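Local coordinates for protein sulfate transporter 4.1, chloroplastic (Arabidopsis thaliana, PDB 7LHV) that carries sulfate across the membrane together with protons, as a secondary active H+/sulfate symporter of the SLC26/SulP family, at residues 176-180 with 324-330; 268-272 with 284-289; 314-319 with 419-424; 499-505 with 530-535. One frame throughout, in Å; residues are numbered along the deposited sequence.

Contact 1 (176-180 with 324-330); sequences ELAIL and PRSFDHA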
loop_
_atom_site.group_PDB
_atom_site.type_symbol
_atom_site.label_atom_id
_atom_site.label_comp_id
_atom_site.label_asym_id
_atom_site.label_seq_id
_atom_site.Cartn_x
_atom_site.Cartn_y
_atom_site.Cartn_z
ATOM N N GLU A 176 26.762 -20.538 -8.230
ATOM C CA GLU A 176 26.817 -20.066 -6.852
ATOM C C GLU A 176 25.745 -19.019 -6.589
ATOM O O GLU A 176 25.140 -18.997 -5.512
ATOM C CB GLU A 176 28.203 -19.507 -6.540
ATOM C CG GLU A 176 29.321 -20.524 -6.659
ATOM C CD GLU A 176 30.674 -19.941 -6.305
ATOM O OE1 GLU A 176 30.729 -18.750 -5.936
ATOM O OE2 GLU A 176 31.680 -20.675 -6.390
ATOM N N LEU A 177 25.497 -18.143 -7.562
ATOM C CA LEU A 177 24.452 -17.140 -7.402
ATOM C C LEU A 177 23.078 -17.783 -7.301
ATOM O O LEU A 177 22.248 -17.356 -6.494
ATOM C CB LEU A 177 24.502 -16.143 -8.556
ATOM C CG LEU A 177 25.545 -15.035 -8.427
ATOM C CD1 LEU A 177 25.653 -14.258 -9.725
ATOM C CD2 LEU A 177 25.189 -14.115 -7.280
ATOM N N ALA A 178 22.815 -18.814 -8.107
ATOM C CA ALA A 178 21.527 -19.500 -8.032
ATOM C C ALA A 178 21.348 -20.207 -6.693
ATOM O O ALA A 178 20.262 -20.166 -6.099
ATOM C CB ALA A 178 21.391 -20.492 -9.184
ATOM N N ILE A 179 22.401 -20.860 -6.198
ATOM C CA ILE A 179 22.311 -21.546 -4.912
ATOM C C ILE A 179 22.101 -20.545 -3.779
ATOM O O ILE A 179 21.287 -20.769 -2.869
ATOM C CB ILE A 179 23.561 -22.412 -4.688
ATOM C CG1 ILE A 179 23.616 -23.530 -5.728
ATOM C CG2 ILE A 179 23.564 -22.994 -3.295
ATOM C CD1 ILE A 179 24.956 -24.208 -5.818
ATOM N N LEU A 180 22.824 -19.423 -3.814
ATOM C CA LEU A 180 22.621 -18.385 -2.810
ATOM C C LEU A 180 21.220 -17.801 -2.896
ATOM O O LEU A 180 20.607 -17.484 -1.870
ATOM C CB LEU A 180 23.670 -17.287 -2.974
ATOM C CG LEU A 180 23.489 -16.062 -2.079
ATOM C CD1 LEU A 180 23.821 -16.395 -0.638
ATOM C CD2 LEU A 180 24.336 -14.914 -2.580
ATOM N N PRO A 324 27.094 -22.078 0.665
ATOM C CA PRO A 324 27.346 -21.064 -0.366
ATOM C C PRO A 324 28.592 -20.248 -0.050
ATOM O O PRO A 324 28.914 -19.988 1.109
ATOM C CB PRO A 324 26.082 -20.198 -0.328
ATOM C CG PRO A 324 25.032 -21.086 0.268
ATOM C CD PRO A 324 25.754 -21.945 1.260
ATOM N N ARG A 325 29.298 -19.844 -1.107
ATOM C CA ARG A 325 30.537 -19.092 -0.962
ATOM C C ARG A 325 30.477 -17.688 -1.549
ATOM O O ARG A 325 31.486 -16.974 -1.501
ATOM C CB ARG A 325 31.705 -19.844 -1.614
ATOM C CG ARG A 325 32.378 -20.869 -0.723
ATOM C CD ARG A 325 31.753 -22.238 -0.895
ATOM N NE ARG A 325 31.710 -22.637 -2.297
ATOM C CZ ARG A 325 32.716 -23.210 -2.945
ATOM N NH1 ARG A 325 33.866 -23.469 -2.345
ATOM N NH2 ARG A 325 32.563 -23.530 -4.227
ATOM N N SER A 326 29.341 -17.266 -2.093
ATOM C CA SER A 326 29.227 -15.982 -2.773
ATOM C C SER A 326 28.284 -15.043 -2.032
ATOM O O SER A 326 27.439 -14.381 -2.637
ATOM C CB SER A 326 28.769 -16.168 -4.217
ATOM O OG SER A 326 29.840 -16.597 -5.039
ATOM N N PHE A 327 28.433 -14.963 -0.708
ATOM C CA PHE A 327 27.594 -14.066 0.081
ATOM C C PHE A 327 27.814 -12.602 -0.281
ATOM O O PHE A 327 26.983 -11.758 0.073
ATOM C CB PHE A 327 27.858 -14.280 1.571
ATOM C CG PHE A 327 27.023 -15.361 2.183
ATOM C CD1 PHE A 327 25.742 -15.092 2.632
ATOM C CD2 PHE A 327 27.513 -16.647 2.309
ATOM C CE1 PHE A 327 24.971 -16.084 3.197
ATOM C CE2 PHE A 327 26.747 -17.645 2.874
ATOM C CZ PHE A 327 25.473 -17.363 3.319
ATOM N N ASP A 328 28.909 -12.286 -0.979
ATOM C CA ASP A 328 29.231 -10.900 -1.299
ATOM C C ASP A 328 28.172 -10.260 -2.187
ATOM O O ASP A 328 27.969 -9.042 -2.130
ATOM C CB ASP A 328 30.600 -10.828 -1.972
ATOM C CG ASP A 328 31.735 -11.170 -1.022
ATOM O OD1 ASP A 328 31.584 -10.923 0.195
ATOM O OD2 ASP A 328 32.774 -11.683 -1.492
ATOM N N HIS A 329 27.489 -11.056 -3.007
ATOM C CA HIS A 329 26.419 -10.559 -3.860
ATOM C C HIS A 329 25.053 -10.662 -3.205
ATOM O O HIS A 329 24.050 -10.331 -3.843
ATOM C CB HIS A 329 26.397 -11.320 -5.189
ATOM C CG HIS A 329 27.642 -11.168 -6.002
ATOM N ND1 HIS A 329 27.799 -10.181 -6.948
ATOM C CD2 HIS A 329 28.783 -11.895 -6.023
ATOM C CE1 HIS A 329 28.989 -10.297 -7.511
ATOM N NE2 HIS A 329 29.605 -11.331 -6.967
ATOM N N ALA A 330 24.995 -11.106 -1.949
ATOM C CA ALA A 330 23.709 -11.381 -1.319
ATOM C C ALA A 330 22.815 -10.151 -1.311
ATOM O O ALA A 330 21.614 -10.256 -1.577
ATOM C CB ALA A 330 23.919 -11.904 0.100
#

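Contact 2 (268-272 with 284-289); sequences LQVMK and LRAAAP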
loop_
_atom_site.group_PDB
_atom_site.type_symbol
_atom_site.label_atom_id
_atom_site.label_comp_id
_atom_site.label_asym_id
_atom_site.label_seq_id
_atom_site.Cartn_x
_atom_site.Cartn_y
_atom_site.Cartn_z
ATOM N N LEU A 268 4.266 -33.022 -28.941
ATOM C CA LEU A 268 3.961 -32.783 -27.534
ATOM C C LEU A 268 2.586 -32.151 -27.365
ATOM O O LEU A 268 1.809 -32.562 -26.495
ATOM C CB LEU A 268 5.034 -31.893 -26.909
ATOM C CG LEU A 268 6.163 -32.574 -26.137
ATOM C CD1 LEU A 268 6.825 -33.649 -26.977
ATOM C CD2 LEU A 268 7.181 -31.546 -25.686
ATOM N N GLN A 269 2.266 -31.151 -28.188
ATOM C CA GLN A 269 0.975 -30.487 -28.062
ATOM C C GLN A 269 -0.169 -31.413 -28.458
ATOM O O GLN A 269 -1.234 -31.391 -27.831
ATOM C CB GLN A 269 0.961 -29.207 -28.895
ATOM C CG GLN A 269 1.494 -27.998 -28.144
ATOM C CD GLN A 269 1.354 -26.712 -28.930
ATOM O OE1 GLN A 269 1.081 -26.728 -30.129
ATOM N NE2 GLN A 269 1.542 -25.584 -28.254
ATOM N N VAL A 270 0.032 -32.241 -29.486
ATOM C CA VAL A 270 -0.993 -33.207 -29.872
ATOM C C VAL A 270 -1.237 -34.204 -28.746
ATOM O O VAL A 270 -2.387 -34.520 -28.413
ATOM C CB VAL A 270 -0.594 -33.914 -31.181
ATOM C CG1 VAL A 270 -1.343 -35.226 -31.331
ATOM C CG2 VAL A 270 -0.863 -33.008 -32.370
ATOM N N MET A 271 -0.160 -34.712 -28.139
ATOM C CA MET A 271 -0.313 -35.650 -27.032
ATOM C C MET A 271 -1.032 -35.002 -25.857
ATOM O O MET A 271 -1.913 -35.616 -25.246
ATOM C CB MET A 271 1.057 -36.173 -26.595
ATOM C CG MET A 271 1.674 -37.172 -27.554
ATOM S SD MET A 271 3.335 -37.664 -27.059
ATOM C CE MET A 271 2.975 -38.653 -25.613
ATOM N N LYS A 272 -0.670 -33.761 -25.527
ATOM C CA LYS A 272 -1.312 -33.078 -24.410
ATOM C C LYS A 272 -2.795 -32.852 -24.677
ATOM O O LYS A 272 -3.633 -33.061 -23.790
ATOM C CB LYS A 272 -0.603 -31.752 -24.133
ATOM C CG LYS A 272 -1.287 -30.891 -23.091
ATOM C CD LYS A 272 -0.408 -29.723 -22.679
ATOM C CE LYS A 272 -0.369 -28.656 -23.758
ATOM N NZ LYS A 272 0.298 -27.412 -23.285
ATOM N N LEU A 284 -0.974 -39.329 -20.976
ATOM C CA LEU A 284 -0.099 -38.812 -22.022
ATOM C C LEU A 284 0.488 -37.461 -21.649
ATOM O O LEU A 284 1.631 -37.164 -22.011
ATOM C CB LEU A 284 -0.863 -38.711 -23.341
ATOM C CG LEU A 284 -1.325 -40.036 -23.948
ATOM C CD1 LEU A 284 -2.074 -39.796 -25.246
ATOM C CD2 LEU A 284 -0.143 -40.961 -24.172
ATOM N N ARG A 285 -0.269 -36.637 -20.916
ATOM C CA ARG A 285 0.253 -35.351 -20.467
ATOM C C ARG A 285 1.548 -35.522 -19.687
ATOM O O ARG A 285 2.468 -34.705 -19.803
ATOM C CB ARG A 285 -0.782 -34.629 -19.605
ATOM C CG ARG A 285 -1.885 -33.943 -20.381
ATOM C CD ARG A 285 -2.826 -33.231 -19.430
ATOM N NE ARG A 285 -2.106 -32.299 -18.572
ATOM C CZ ARG A 285 -2.498 -31.932 -17.361
ATOM N NH1 ARG A 285 -3.610 -32.408 -16.821
ATOM N NH2 ARG A 285 -1.758 -31.068 -16.672
ATOM N N ALA A 286 1.635 -36.577 -18.879
ATOM C CA ALA A 286 2.870 -36.848 -18.156
ATOM C C ALA A 286 3.930 -37.468 -19.051
ATOM O O ALA A 286 5.125 -37.248 -18.828
ATOM C CB ALA A 286 2.593 -37.764 -16.971
ATOM N N ALA A 287 3.523 -38.245 -20.052
ATOM C CA ALA A 287 4.478 -38.901 -20.932
ATOM C C ALA A 287 4.901 -38.029 -22.105
ATOM O O ALA A 287 5.823 -38.410 -22.834
ATOM C CB ALA A 287 3.896 -40.214 -21.455
ATOM N N ALA A 288 4.255 -36.883 -22.308
ATOM C CA ALA A 288 4.607 -36.027 -23.438
ATOM C C ALA A 288 6.030 -35.488 -23.361
ATOM O O ALA A 288 6.766 -35.626 -24.354
ATOM C CB ALA A 288 3.582 -34.894 -23.565
ATOM N N PRO A 289 6.488 -34.874 -22.260
ATOM C CA PRO A 289 7.868 -34.361 -22.257
ATOM C C PRO A 289 8.920 -35.438 -22.450
ATOM O O PRO A 289 9.930 -35.192 -23.120
ATOM C CB PRO A 289 7.986 -33.680 -20.886
ATOM C CG PRO A 289 6.951 -34.314 -20.058
ATOM C CD PRO A 289 5.812 -34.582 -20.983
#

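Contact 3 (314-319 with 419-424); sequences IPQGLP and LLFLTP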
loop_
_atom_site.group_PDB
_atom_site.type_symbol
_atom_site.label_atom_id
_atom_site.label_comp_id
_atom_site.label_asym_id
_atom_site.label_seq_id
_atom_site.Cartn_x
_atom_site.Cartn_y
_atom_site.Cartn_z
ATOM N N ILE A 314 27.196 -34.698 -18.807
ATOM C CA ILE A 314 26.466 -34.345 -17.599
ATOM C C ILE A 314 27.118 -35.080 -16.434
ATOM O O ILE A 314 27.326 -36.292 -16.523
ATOM C CB ILE A 314 24.970 -34.700 -17.690
ATOM C CG1 ILE A 314 24.212 -33.597 -18.429
ATOM C CG2 ILE A 314 24.376 -34.914 -16.311
ATOM C CD1 ILE A 314 22.765 -33.929 -18.698
ATOM N N PRO A 315 27.473 -34.396 -15.348
ATOM C CA PRO A 315 28.113 -35.083 -14.221
ATOM C C PRO A 315 27.191 -36.119 -13.593
ATOM O O PRO A 315 25.973 -35.946 -13.533
ATOM C CB PRO A 315 28.426 -33.945 -13.242
ATOM C CG PRO A 315 27.474 -32.858 -13.608
ATOM C CD PRO A 315 27.294 -32.957 -15.090
ATOM N N GLN A 316 27.794 -37.202 -13.114
ATOM C CA GLN A 316 27.071 -38.328 -12.549
ATOM C C GLN A 316 27.264 -38.373 -11.041
ATOM O O GLN A 316 28.385 -38.223 -10.547
ATOM C CB GLN A 316 27.540 -39.648 -13.164
ATOM C CG GLN A 316 26.822 -40.871 -12.626
ATOM C CD GLN A 316 27.352 -42.162 -13.213
ATOM O OE1 GLN A 316 27.877 -42.182 -14.326
ATOM N NE2 GLN A 316 27.216 -43.250 -12.466
ATOM N N GLY A 317 26.171 -38.580 -10.314
ATOM C CA GLY A 317 26.251 -38.724 -8.876
ATOM C C GLY A 317 25.383 -37.746 -8.116
ATOM O O GLY A 317 24.997 -36.700 -8.647
ATOM N N LEU A 318 25.068 -38.080 -6.868
ATOM C CA LEU A 318 24.256 -37.208 -6.040
ATOM C C LEU A 318 25.044 -35.956 -5.655
ATOM O O LEU A 318 26.270 -35.997 -5.530
ATOM C CB LEU A 318 23.804 -37.942 -4.782
ATOM C CG LEU A 318 23.120 -39.290 -5.003
ATOM C CD1 LEU A 318 22.784 -39.941 -3.676
ATOM C CD2 LEU A 318 21.876 -39.124 -5.852
ATOM N N PRO A 319 24.363 -34.827 -5.470
ATOM C CA PRO A 319 25.057 -33.615 -5.028
ATOM C C PRO A 319 25.616 -33.771 -3.623
ATOM O O PRO A 319 25.088 -34.522 -2.799
ATOM C CB PRO A 319 23.966 -32.541 -5.078
ATOM C CG PRO A 319 22.690 -33.294 -4.983
ATOM C CD PRO A 319 22.926 -34.592 -5.686
ATOM N N LEU A 419 20.071 -39.618 -11.210
ATOM C CA LEU A 419 21.366 -39.082 -10.815
ATOM C C LEU A 419 22.387 -40.183 -10.596
ATOM O O LEU A 419 23.588 -39.902 -10.541
ATOM C CB LEU A 419 21.221 -38.241 -9.547
ATOM C CG LEU A 419 20.489 -36.910 -9.694
ATOM C CD1 LEU A 419 20.153 -36.335 -8.334
ATOM C CD2 LEU A 419 21.325 -35.937 -10.486
ATOM N N LEU A 420 21.937 -41.430 -10.474
ATOM C CA LEU A 420 22.849 -42.550 -10.332
ATOM C C LEU A 420 23.007 -43.360 -11.607
ATOM O O LEU A 420 24.045 -44.005 -11.787
ATOM C CB LEU A 420 22.377 -43.476 -9.208
ATOM C CG LEU A 420 22.479 -42.918 -7.788
ATOM C CD1 LEU A 420 21.787 -43.843 -6.803
ATOM C CD2 LEU A 420 23.930 -42.705 -7.400
ATOM N N PHE A 421 22.016 -43.353 -12.500
ATOM C CA PHE A 421 22.060 -44.319 -13.591
ATOM C C PHE A 421 21.771 -43.730 -14.965
ATOM O O PHE A 421 22.260 -44.249 -15.975
ATOM C CB PHE A 421 21.082 -45.461 -13.309
ATOM C CG PHE A 421 21.282 -46.113 -11.971
ATOM C CD1 PHE A 421 22.452 -46.797 -11.691
ATOM C CD2 PHE A 421 20.304 -46.042 -10.996
ATOM C CE1 PHE A 421 22.643 -47.397 -10.464
ATOM C CE2 PHE A 421 20.489 -46.641 -9.766
ATOM C CZ PHE A 421 21.661 -47.318 -9.501
ATOM N N LEU A 422 20.987 -42.657 -15.027
ATOM C CA LEU A 422 20.512 -42.151 -16.307
ATOM C C LEU A 422 21.319 -40.977 -16.841
ATOM O O LEU A 422 21.100 -40.570 -17.986
ATOM C CB LEU A 422 19.040 -41.744 -16.197
ATOM C CG LEU A 422 18.026 -42.877 -16.027
ATOM C CD1 LEU A 422 16.658 -42.436 -16.512
ATOM C CD2 LEU A 422 18.480 -44.125 -16.766
ATOM N N THR A 423 22.242 -40.425 -16.054
ATOM C CA THR A 423 23.054 -39.313 -16.541
ATOM C C THR A 423 23.917 -39.654 -17.755
ATOM O O THR A 423 24.023 -38.796 -18.648
ATOM C CB THR A 423 23.903 -38.743 -15.397
ATOM O OG1 THR A 423 24.793 -39.745 -14.895
ATOM C CG2 THR A 423 23.012 -38.247 -14.272
ATOM N N PRO A 424 24.567 -40.824 -17.858
ATOM C CA PRO A 424 25.361 -41.086 -19.071
ATOM C C PRO A 424 24.542 -41.067 -20.350
ATOM O O PRO A 424 25.061 -40.666 -21.399
ATOM C CB PRO A 424 25.958 -42.475 -18.806
ATOM C CG PRO A 424 25.899 -42.643 -17.337
ATOM C CD PRO A 424 24.635 -41.969 -16.933
#

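Contact 4 (499-505 with 530-535); sequences PHIAVLG and IVRIDS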
loop_
_atom_site.group_PDB
_atom_site.type_symbol
_atom_site.label_atom_id
_atom_site.label_comp_id
_atom_site.label_asym_id
_atom_site.label_seq_id
_atom_site.Cartn_x
_atom_site.Cartn_y
_atom_site.Cartn_z
ATOM N N PRO A 499 -15.586 4.884 1.777
ATOM C CA PRO A 499 -16.609 4.030 2.382
ATOM C C PRO A 499 -18.008 4.471 1.985
ATOM O O PRO A 499 -18.254 5.623 1.624
ATOM C CB PRO A 499 -16.377 4.210 3.883
ATOM C CG PRO A 499 -15.808 5.567 3.994
ATOM C CD PRO A 499 -14.949 5.756 2.777
ATOM N N HIS A 500 -18.934 3.522 2.054
ATOM C CA HIS A 500 -20.323 3.798 1.722
ATOM C C HIS A 500 -21.028 4.414 2.920
ATOM O O HIS A 500 -20.942 3.896 4.037
ATOM C CB HIS A 500 -21.035 2.521 1.285
ATOM C CG HIS A 500 -22.416 2.750 0.756
ATOM N ND1 HIS A 500 -23.548 2.347 1.430
ATOM C CD2 HIS A 500 -22.847 3.340 -0.385
ATOM C CE1 HIS A 500 -24.617 2.679 0.730
ATOM N NE2 HIS A 500 -24.221 3.283 -0.376
ATOM N N ILE A 501 -21.716 5.527 2.689
ATOM C CA ILE A 501 -22.468 6.231 3.718
ATOM C C ILE A 501 -23.907 6.360 3.240
ATOM O O ILE A 501 -24.154 6.831 2.125
ATOM C CB ILE A 501 -21.855 7.609 4.021
ATOM C CG1 ILE A 501 -20.573 7.447 4.837
ATOM C CG2 ILE A 501 -22.848 8.489 4.743
ATOM C CD1 ILE A 501 -19.828 8.734 5.060
ATOM N N ALA A 502 -24.849 5.948 4.081
ATOM C CA ALA A 502 -26.248 5.855 3.697
ATOM C C ALA A 502 -27.083 6.886 4.443
ATOM O O ALA A 502 -26.959 7.035 5.662
ATOM C CB ALA A 502 -26.798 4.455 3.974
ATOM N N VAL A 503 -27.938 7.588 3.704
ATOM C CA VAL A 503 -28.888 8.528 4.285
ATOM C C VAL A 503 -30.189 7.762 4.494
ATOM O O VAL A 503 -30.909 7.459 3.544
ATOM C CB VAL A 503 -29.087 9.758 3.398
ATOM C CG1 VAL A 503 -30.162 10.658 3.977
ATOM C CG2 VAL A 503 -27.779 10.514 3.246
ATOM N N LEU A 504 -30.490 7.449 5.749
ATOM C CA LEU A 504 -31.638 6.612 6.063
ATOM C C LEU A 504 -32.934 7.407 6.013
ATOM O O LEU A 504 -32.965 8.611 6.275
ATOM C CB LEU A 504 -31.482 5.981 7.446
ATOM C CG LEU A 504 -30.551 4.780 7.558
ATOM C CD1 LEU A 504 -29.134 5.225 7.421
ATOM C CD2 LEU A 504 -30.752 4.100 8.895
ATOM N N GLY A 505 -34.013 6.711 5.674
ATOM C CA GLY A 505 -35.321 7.324 5.635
ATOM C C GLY A 505 -36.144 6.953 6.846
ATOM O O GLY A 505 -35.915 7.478 7.939
ATOM N N ILE A 530 -30.434 11.436 9.037
ATOM C CA ILE A 530 -29.943 10.219 9.674
ATOM C C ILE A 530 -28.896 9.606 8.758
ATOM O O ILE A 530 -29.193 9.263 7.607
ATOM C CB ILE A 530 -31.080 9.230 9.959
ATOM C CG1 ILE A 530 -32.259 9.957 10.600
ATOM C CG2 ILE A 530 -30.591 8.108 10.853
ATOM C CD1 ILE A 530 -33.556 9.201 10.526
ATOM N N VAL A 531 -27.677 9.458 9.267
ATOM C CA VAL A 531 -26.534 9.006 8.485
ATOM C C VAL A 531 -25.988 7.733 9.110
ATOM O O VAL A 531 -25.778 7.674 10.326
ATOM C CB VAL A 531 -25.444 10.090 8.407
ATOM C CG1 VAL A 531 -24.148 9.506 7.893
ATOM C CG2 VAL A 531 -25.901 11.221 7.514
ATOM N N ARG A 532 -25.755 6.719 8.282
ATOM C CA ARG A 532 -25.161 5.462 8.712
ATOM C C ARG A 532 -23.858 5.249 7.960
ATOM O O ARG A 532 -23.831 5.320 6.727
ATOM C CB ARG A 532 -26.108 4.291 8.462
ATOM C CG ARG A 532 -25.652 2.961 9.000
ATOM C CD ARG A 532 -26.573 1.859 8.517
ATOM N NE ARG A 532 -26.473 1.677 7.074
ATOM C CZ ARG A 532 -27.473 1.277 6.300
ATOM N NH1 ARG A 532 -28.664 0.995 6.798
ATOM N NH2 ARG A 532 -27.268 1.158 4.992
ATOM N N ILE A 533 -22.785 4.993 8.700
ATOM C CA ILE A 533 -21.485 4.706 8.110
ATOM C C ILE A 533 -21.360 3.193 7.990
ATOM O O ILE A 533 -21.159 2.499 8.988
ATOM C CB ILE A 533 -20.343 5.296 8.943
ATOM C CG1 ILE A 533 -20.461 6.819 9.012
ATOM C CG2 ILE A 533 -19.001 4.892 8.363
ATOM C CD1 ILE A 533 -21.020 7.330 10.317
ATOM N N ASP A 534 -21.470 2.680 6.767
ATOM C CA ASP A 534 -21.473 1.240 6.548
ATOM C C ASP A 534 -20.063 0.668 6.523
ATOM O O ASP A 534 -19.705 -0.055 5.588
ATOM C CB ASP A 534 -22.189 0.905 5.239
ATOM C CG ASP A 534 -23.648 1.300 5.252
ATOM O OD1 ASP A 534 -24.311 1.093 6.288
ATOM O OD2 ASP A 534 -24.138 1.815 4.226
ATOM N N SER A 535 -19.266 0.965 7.549
ATOM C CA SER A 535 -17.891 0.488 7.635
ATOM C C SER A 535 -17.279 0.878 8.972
ATOM O O SER A 535 -17.730 1.845 9.599
ATOM C CB SER A 535 -17.044 1.059 6.499
ATOM O OG SER A 535 -17.204 2.463 6.410
#

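Contact 1 (176-180 with 324-330)
E176 meets S326 and R325 in the polar part of this contact. The carboxylate oxygen OE1 of E176 accepts a hydrogen bond from S326 OG; it is modelled at 2.5 Å, a length too short to be taken literally at this resolution. OE2 faces R325 NH2 at 3.7 Å, a long ion pair: the carboxylate and guanidinium planes are turned 56° apart and the oxygen lies well out of the guanidinium plane, so the attraction is between charges, without a directed N-H.

The apolar part is carried mainly by L180. A chi1 of 174° swings its CG to the far side of CB from the backbone N, and the forked end reaches over the 324-330 segment. CD1 sits above one face of the F327 ring, offset toward the rim and 4.2 Å from the centroid, a CH-pi contact; CD2 packs against A330 CB at 4.1 Å. I179 CG2 touches P324 CG at 4.3 Å, and L177 CD2 meets H329 CB at 3.7 Å. L333 of helix 330-358 also touches L177 and L180.

The arrangement is loop-on-helix packing within the transmembrane domain of an SLC26 transporter: the connection leading into helix 330-358 lies across the first turns of helix 173-194.

Contact 2 (268-272 with 284-289)
K272 NZ, at the end of a side chain whose CG packs against CG of R285 at 4.1 Å, is held by two weak hydrogen bonds from outside the helix pair, to S440 O and S443 OG of helix 431-443. The K272 chain sets off trans (chi1 174°), which lays its start beside R285; a bend at chi3 then carries the amino group away. R285 turns its guanidinium elsewhere, toward a long, weak ion pair with E399. The two cationic ends therefore diverge, with K272 NZ 8.0 Å from R285 CZ, while their methylenes touch.

The rest of the seam is made by apolar side chains, which meet backbone atoms as well as one another. M271 points into it and bends at chi3 (71°), which brings the methyl CE over the backbone of the opposing helix, 3.8 Å from A288 CA, with L284 CD2 at 4.1 Å on the same methyl. Its own CB meets A288 CB at 4.1 Å. L268 adds its CG, 4.3 Å from A288 CB, and its CD1, 3.3 Å from A288 O, and is backed by I437.

The segment axes approach to 8.6 Å at 167°, nearly antiparallel, as the two arms of a helical hairpin formed by helices 255-277 and 284-300. Directly after A288, P289, which has no N-H to give the preceding turn, marks a kink and packs on P111 of helix 91-119.

Cohesion between these segments thus comes from van der Waals contact of side-chain carbons with each other and with backbone atoms, whereas the charged ends of K272 and R285 tie the hairpin weakly to neighbouring helices.

Contact 3 (314-319 with 419-424)
G317 N donates a hydrogen bond to L419 O at 2.9 Å, the backbone link between the loop and helix 406-426. The bond is noticeably bent, 134° at the hydrogen.

Around it the side chain of Q316 runs across T423 at about a right angle. It is fully extended from CA outward, so CB and CG pass beside T423 OG1 and the amide reaches the turn beyond. There OE1 of Q316 lies 3.6 Å from P424 CG, and its NE2 is 3.3 Å from L420 O. T423 also turns its methyl CG2 to P315 O at 3.8 Å, and its CB meets I314 CG2 at 4.0 Å. Past the glycine, L318 CD2 crosses over L419 CB at 3.9 Å, while L318 CG touches L420 CD2 at 4.3 Å.

What positions this shell is partly backbone shape. G317 has phi 124° and psi 159°, a conformation in which a CB would jam against the preceding carbonyl oxygen. The helix itself is irregular: a wider pi-type turn spans 419-422, and P424, having no N-H, interrupts the helical bonding at a kink. Farther out, I125 and Y129 of helix 125-141 touch both segments: I125 on I314 and L419, Y129 on P319 and L419.

The loop is therefore fastened to the end of a transmembrane helix by mixed chemistry: one bent N-H to carbonyl bond joins the backbones at G317, and leucine, isoleucine and threonine carbon atoms press together on either side of it along the loop.

Contact 4 (499-505 with 530-535)
The H500 ring and the D534 carboxylate lie side by side on the STAS domain sheet, their planes 18° apart, and ND1 at the ring edge donates to OD2 at 2.9 Å. That oxygen is met on its anti lone pair by the histidine and on its syn side by R532 NH2, at 3.3 Å, so two donors grip it. OD2 lies at the edge of the R532 guanidinium, in its plane, while L504 CD1 lies 4.1 Å above one face, offset toward the rim. R532 NE also pairs with D534 OD1, but the modelled separation is too short to trust.

These groups decorate an antiparallel strand pair, in which 501-504 is the outermost strand within this chain and 527-533 its neighbour. A502 and R532 form a hydrogen-bonded pair, A502 N to R532 O and R532 N to A502 O both at 2.9 Å; I501-I533 and V503-V531 are non-hydrogen-bonded pairs flanking it. The face bearing I501, V503, V531 and I533 is packed by helix 542-560, with Y552 touching both valines; I501 CG2 meets V531 CG1 at 3.6 Å.

The R532 chain runs extended from CA and then bends at chi3, bringing NH2 to A502 CB at 3.5 Å. T580 of the second subunit packs on H500. Next to the A502-R532 pair, D534 N bonds H500 O at 3.0 Å, with 150° at the hydrogen.

How the contacts relate
Contacts 1, 2 and 3 all belong to the membrane-embedded sulfate permease region, whereas contact 4 lies across the chain's centre from them, its centre about 56, 57 and 69 Å from theirs. Contacts 1 and 3 are closest, nearest atoms about 8 Å apart, and share the connection between helices 284-300 and 330-358: 314-319 precedes 324-330 along that connection. Along the chain these two cross, while contact 2 is nested inside the loop closed by contact 1, about 22 Å off at nearest atoms. Contact 4 follows helix 477-496; P499's side chain is about 12 Å from the bound phosphocholine lipid and about 13 Å from the bound S1P.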